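Local coordinates for aerobic respiration control sensor protein ArcB (Escherichia coli, PDB 2A0B), which passes phosphoryl groups by a four-step phosphorelay, through this histidine-containing phosphotransfer domain, to the regulator ArcA for anaerobic repression of the arc modulon, at residues K56-K67 against Q83-E94. Sequence-based numbering, arbitrary orientation.
Sequences KKGIVEEGHKIK and QQIQSPDLPAWE
Q86, just past helix 76-85, meets H64 and illustrates how a glutamine helps to hold a phosphoryl-accepting ring. Its CB lies 3.5 Å from the carbonyl O of V60, against the backbone of helix 56-72. With CG between backbone N and carbonyl carbon (chi1 71°) and the chain extended beyond it, the amide is carried along that helix, where CD comes 3.7 Å from H64 ND1. At the tip, OE1 accepts a hydrogen bond from H64 ND1 at 2.6 Å, bent to 144° at the hydrogen. The donor lies in the carbonyl plane and OE1 in the plane of the imidazole; ring and amide are 14° apart, an arrangement likely to limit the ring's rotation. The other branch, NE2, lies 3.8 Å from K67 NZ, a proximity rather than a bond. The extended K67 runs alongside Q83, and its NZ donates to Q83 OE1 from above the carbonyl plane (2.6 Å). A methionine in place of K67 would probably leave Q83 OE1 without this charged donor and its amide freer to turn. Toward the start of helix 56-72, I59 CG2 meets I85 CG2 at 3.6 Å, and G63 leaves room for that methyl. V60 CG2 rests on the P88 ring, whose CB sits over one face of W93, while K56 CG reaches W93 CH2 (3.7 Å). In turn, W93 NE1 donates to I85 O (2.9 Å). This is the phosphorylation site of an HPt four-helix bundle, its histidine on one helix and probably oriented by a glutamine just beyond the end of the next.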
loop_
_atom_site.group_PDB
_atom_site.type_symbol
_atom_site.label_atom_id
_atom_site.label_comp_id
_atom_site.label_asym_id
_atom_site.label_seq_id
_atom_site.Cartn_x
_atom_site.Cartn_y
_atom_site.Cartn_z
ATOM N N LYS A 56 2.100 -13.102 -15.030
ATOM C CA LYS A 56 1.447 -13.385 -13.785
ATOM C C LYS A 56 2.419 -13.481 -12.601
ATOM O O LYS A 56 2.120 -12.877 -11.566
ATOM C CB LYS A 56 0.593 -14.659 -13.871
ATOM C CG LYS A 56 0.004 -15.027 -12.523
ATOM C CD LYS A 56 -0.497 -16.460 -12.497
ATOM C CE LYS A 56 -2.007 -16.455 -12.535
ATOM N NZ LYS A 56 -2.544 -17.860 -12.558
ATOM N N LYS A 57 3.564 -14.122 -12.794
ATOM C CA LYS A 57 4.537 -14.216 -11.697
ATOM C C LYS A 57 5.051 -12.821 -11.331
ATOM O O LYS A 57 5.262 -12.558 -10.143
ATOM C CB LYS A 57 5.676 -15.164 -12.067
ATOM C CG LYS A 57 6.959 -15.003 -11.271
ATOM C CD LYS A 57 7.847 -16.249 -11.346
ATOM C CE LYS A 57 9.281 -15.869 -10.981
ATOM N NZ LYS A 57 9.642 -16.263 -9.590
ATOM N N GLY A 58 5.290 -11.988 -12.316
ATOM C CA GLY A 58 5.786 -10.617 -12.136
ATOM C C GLY A 58 4.774 -9.789 -11.373
ATOM O O GLY A 58 5.061 -9.027 -10.447
ATOM N N ILE A 59 3.468 -9.892 -11.746
ATOM C CA ILE A 59 2.433 -9.190 -11.039
ATOM C C ILE A 59 2.289 -9.649 -9.601
ATOM O O ILE A 59 2.194 -8.808 -8.698
ATOM C CB ILE A 59 1.026 -9.387 -11.715
ATOM C CG1 ILE A 59 1.069 -8.810 -13.136
ATOM C CG2 ILE A 59 -0.088 -8.818 -10.854
ATOM C CD1 ILE A 59 -0.211 -9.276 -13.885
ATOM N N VAL A 60 2.311 -10.941 -9.322
ATOM C CA VAL A 60 2.138 -11.452 -7.973
ATOM C C VAL A 60 3.382 -11.038 -7.141
ATOM O O VAL A 60 3.151 -10.723 -5.981
ATOM C CB VAL A 60 2.000 -12.993 -8.047
ATOM C CG1 VAL A 60 2.108 -13.645 -6.672
ATOM C CG2 VAL A 60 0.635 -13.326 -8.681
ATOM N N GLU A 61 4.547 -11.100 -7.723
ATOM C CA GLU A 61 5.765 -10.753 -6.947
ATOM C C GLU A 61 5.784 -9.289 -6.527
ATOM O O GLU A 61 6.037 -8.940 -5.371
ATOM C CB GLU A 61 7.012 -11.089 -7.772
ATOM C CG GLU A 61 7.612 -12.422 -7.351
ATOM C CD GLU A 61 8.385 -13.128 -8.445
ATOM O OE1 GLU A 61 8.823 -12.450 -9.402
ATOM O OE2 GLU A 61 8.549 -14.372 -8.363
ATOM N N GLU A 62 5.346 -8.404 -7.439
ATOM C CA GLU A 62 5.319 -6.970 -7.126
ATOM C C GLU A 62 4.202 -6.686 -6.178
ATOM O O GLU A 62 4.268 -5.822 -5.244
ATOM C CB GLU A 62 5.277 -6.142 -8.426
ATOM C CG GLU A 62 5.756 -4.716 -8.220
ATOM C CD GLU A 62 7.260 -4.619 -7.958
ATOM O OE1 GLU A 62 7.985 -5.625 -8.025
ATOM O OE2 GLU A 62 7.698 -3.491 -7.675
ATOM N N GLY A 63 3.019 -7.349 -6.314
ATOM C CA GLY A 63 1.947 -7.198 -5.355
ATOM C C GLY A 63 2.444 -7.509 -3.886
ATOM O O GLY A 63 2.078 -6.837 -2.988
ATOM N N HIS A 64 3.163 -8.630 -3.791
ATOM C CA HIS A 64 3.682 -9.043 -2.460
ATOM C C HIS A 64 4.659 -7.992 -1.929
ATOM O O HIS A 64 4.569 -7.752 -0.692
ATOM C CB HIS A 64 4.445 -10.345 -2.744
ATOM C CG HIS A 64 5.007 -10.954 -1.464
ATOM N ND1 HIS A 64 4.243 -11.457 -0.463
ATOM C CD2 HIS A 64 6.324 -11.043 -1.100
ATOM C CE1 HIS A 64 5.062 -11.907 0.533
ATOM N NE2 HIS A 64 6.274 -11.657 0.123
ATOM N N LYS A 65 5.484 -7.449 -2.772
ATOM C CA LYS A 65 6.432 -6.406 -2.305
ATOM C C LYS A 65 5.686 -5.190 -1.776
ATOM O O LYS A 65 5.932 -4.671 -0.674
ATOM C CB LYS A 65 7.370 -6.068 -3.427
ATOM C CG LYS A 65 8.656 -5.303 -3.121
ATOM C CD LYS A 65 9.349 -4.889 -4.418
ATOM C CE LYS A 65 9.743 -6.110 -5.232
ATOM N NZ LYS A 65 10.335 -5.757 -6.552
ATOM N N ILE A 66 4.652 -4.748 -2.559
ATOM C CA ILE A 66 3.898 -3.599 -2.040
ATOM C C ILE A 66 3.144 -3.906 -0.826
ATOM O O ILE A 66 2.959 -3.042 0.080
ATOM C CB ILE A 66 2.940 -3.141 -3.231
ATOM C CG1 ILE A 66 3.772 -2.546 -4.336
ATOM C CG2 ILE A 66 1.949 -2.130 -2.695
ATOM C CD1 ILE A 66 3.000 -2.484 -5.685
ATOM N N LYS A 67 2.505 -5.075 -0.601
ATOM C CA LYS A 67 1.762 -5.503 0.520
ATOM C C LYS A 67 2.689 -5.305 1.811
ATOM O O LYS A 67 2.187 -4.761 2.755
ATOM C CB LYS A 67 1.339 -6.969 0.411
ATOM C CG LYS A 67 0.592 -7.436 1.633
ATOM C CD LYS A 67 0.374 -8.937 1.689
ATOM C CE LYS A 67 -0.300 -9.364 2.996
ATOM N NZ LYS A 67 -0.249 -10.875 3.016
ATOM N N GLN A 83 -2.546 -7.553 -1.164
ATOM C CA GLN A 83 -2.918 -8.943 -0.844
ATOM C C GLN A 83 -3.779 -9.523 -1.981
ATOM O O GLN A 83 -3.487 -10.624 -2.462
ATOM C CB GLN A 83 -3.634 -8.997 0.488
ATOM C CG GLN A 83 -4.286 -10.344 0.766
ATOM C CD GLN A 83 -3.265 -11.428 0.995
ATOM O OE1 GLN A 83 -2.079 -11.170 1.174
ATOM N NE2 GLN A 83 -3.697 -12.699 0.974
ATOM N N GLN A 84 -4.765 -8.705 -2.426
ATOM C CA GLN A 84 -5.585 -9.240 -3.554
ATOM C C GLN A 84 -4.766 -9.437 -4.789
ATOM O O GLN A 84 -4.867 -10.502 -5.454
ATOM C CB GLN A 84 -6.723 -8.226 -3.841
ATOM C CG GLN A 84 -7.744 -8.167 -2.738
ATOM C CD GLN A 84 -8.621 -6.924 -2.747
ATOM O OE1 GLN A 84 -9.345 -6.691 -1.790
ATOM N NE2 GLN A 84 -8.538 -6.027 -3.708
ATOM N N ILE A 85 -3.877 -8.542 -5.219
ATOM C CA ILE A 85 -3.023 -8.631 -6.358
ATOM C C ILE A 85 -2.116 -9.864 -6.332
ATOM O O ILE A 85 -1.863 -10.533 -7.313
ATOM C CB ILE A 85 -2.182 -7.344 -6.578
ATOM C CG1 ILE A 85 -3.203 -6.216 -6.946
ATOM C CG2 ILE A 85 -1.170 -7.467 -7.660
ATOM C CD1 ILE A 85 -2.666 -4.799 -6.863
ATOM N N GLN A 86 -1.637 -10.198 -5.087
ATOM C CA GLN A 86 -0.783 -11.396 -5.065
ATOM C C GLN A 86 -1.581 -12.636 -4.845
ATOM O O GLN A 86 -0.943 -13.702 -4.564
ATOM C CB GLN A 86 0.305 -11.204 -3.938
ATOM C CG GLN A 86 -0.243 -11.284 -2.567
ATOM C CD GLN A 86 0.695 -11.700 -1.416
ATOM O OE1 GLN A 86 1.838 -11.309 -1.427
ATOM N NE2 GLN A 86 0.189 -12.435 -0.460
ATOM N N SER A 87 -2.905 -12.715 -5.061
ATOM C CA SER A 87 -3.695 -13.901 -4.765
ATOM C C SER A 87 -4.407 -14.462 -6.023
ATOM O O SER A 87 -5.638 -14.328 -6.037
ATOM C CB SER A 87 -4.700 -13.627 -3.676
ATOM O OG SER A 87 -4.110 -13.328 -2.439
ATOM N N PRO A 88 -3.694 -15.088 -6.906
ATOM C CA PRO A 88 -4.270 -15.612 -8.167
ATOM C C PRO A 88 -5.175 -16.785 -7.888
ATOM O O PRO A 88 -5.911 -17.185 -8.819
ATOM C CB PRO A 88 -3.118 -15.928 -9.078
ATOM C CG PRO A 88 -1.961 -16.155 -8.141
ATOM C CD PRO A 88 -2.217 -15.270 -6.964
ATOM N N ASP A 89 -5.295 -17.304 -6.680
ATOM C CA ASP A 89 -6.230 -18.322 -6.280
ATOM C C ASP A 89 -7.664 -17.799 -6.214
ATOM O O ASP A 89 -8.625 -18.567 -6.142
ATOM C CB ASP A 89 -5.849 -18.895 -4.899
ATOM C CG ASP A 89 -5.660 -17.816 -3.823
ATOM O OD1 ASP A 89 -4.672 -17.076 -3.923
ATOM O OD2 ASP A 89 -6.434 -17.734 -2.873
ATOM N N LEU A 90 -7.861 -16.481 -6.163
ATOM C CA LEU A 90 -9.187 -15.902 -6.020
ATOM C C LEU A 90 -9.926 -16.046 -7.362
ATOM O O LEU A 90 -9.342 -15.843 -8.385
ATOM C CB LEU A 90 -8.999 -14.384 -5.728
ATOM C CG LEU A 90 -8.484 -14.025 -4.327
ATOM C CD1 LEU A 90 -8.239 -12.507 -4.245
ATOM C CD2 LEU A 90 -9.377 -14.457 -3.211
ATOM N N PRO A 91 -11.171 -16.467 -7.249
ATOM C CA PRO A 91 -11.978 -16.591 -8.498
ATOM C C PRO A 91 -12.017 -15.317 -9.332
ATOM O O PRO A 91 -12.057 -15.365 -10.577
ATOM C CB PRO A 91 -13.366 -16.869 -7.946
ATOM C CG PRO A 91 -13.213 -17.414 -6.579
ATOM C CD PRO A 91 -11.918 -16.802 -6.047
ATOM N N ALA A 92 -12.067 -14.149 -8.695
ATOM C CA ALA A 92 -12.135 -12.871 -9.422
ATOM C C ALA A 92 -10.817 -12.318 -9.889
ATOM O O ALA A 92 -10.655 -11.273 -10.494
ATOM C CB ALA A 92 -12.801 -11.856 -8.506
ATOM N N TRP A 93 -9.643 -12.985 -9.594
ATOM C CA TRP A 93 -8.359 -12.421 -9.929
ATOM C C TRP A 93 -8.123 -12.004 -11.356
ATOM O O TRP A 93 -7.728 -10.919 -11.711
ATOM C CB TRP A 93 -7.187 -13.373 -9.442
ATOM C CG TRP A 93 -5.817 -12.767 -9.529
ATOM C CD1 TRP A 93 -5.206 -12.060 -8.474
ATOM C CD2 TRP A 93 -4.895 -12.752 -10.584
ATOM N NE1 TRP A 93 -3.967 -11.693 -8.909
ATOM C CE2 TRP A 93 -3.690 -12.059 -10.179
ATOM C CE3 TRP A 93 -4.877 -13.271 -11.895
ATOM C CZ2 TRP A 93 -2.624 -11.910 -11.030
ATOM C CZ3 TRP A 93 -3.791 -13.099 -12.716
ATOM C CH2 TRP A 93 -2.641 -12.396 -12.312
ATOM N N GLU A 94 -8.436 -12.923 -12.329
ATOM C CA GLU A 94 -8.205 -12.567 -13.716
ATOM C C GLU A 94 -9.135 -11.385 -14.146
ATOM O O GLU A 94 -8.601 -10.571 -14.906
ATOM C CB GLU A 94 -8.564 -13.809 -14.578
ATOM C CG GLU A 94 -7.469 -14.863 -14.582
ATOM C CD GLU A 94 -6.278 -14.586 -15.462
ATOM O OE1 GLU A 94 -6.306 -13.712 -16.355
ATOM O OE2 GLU A 94 -5.218 -15.255 -15.312
#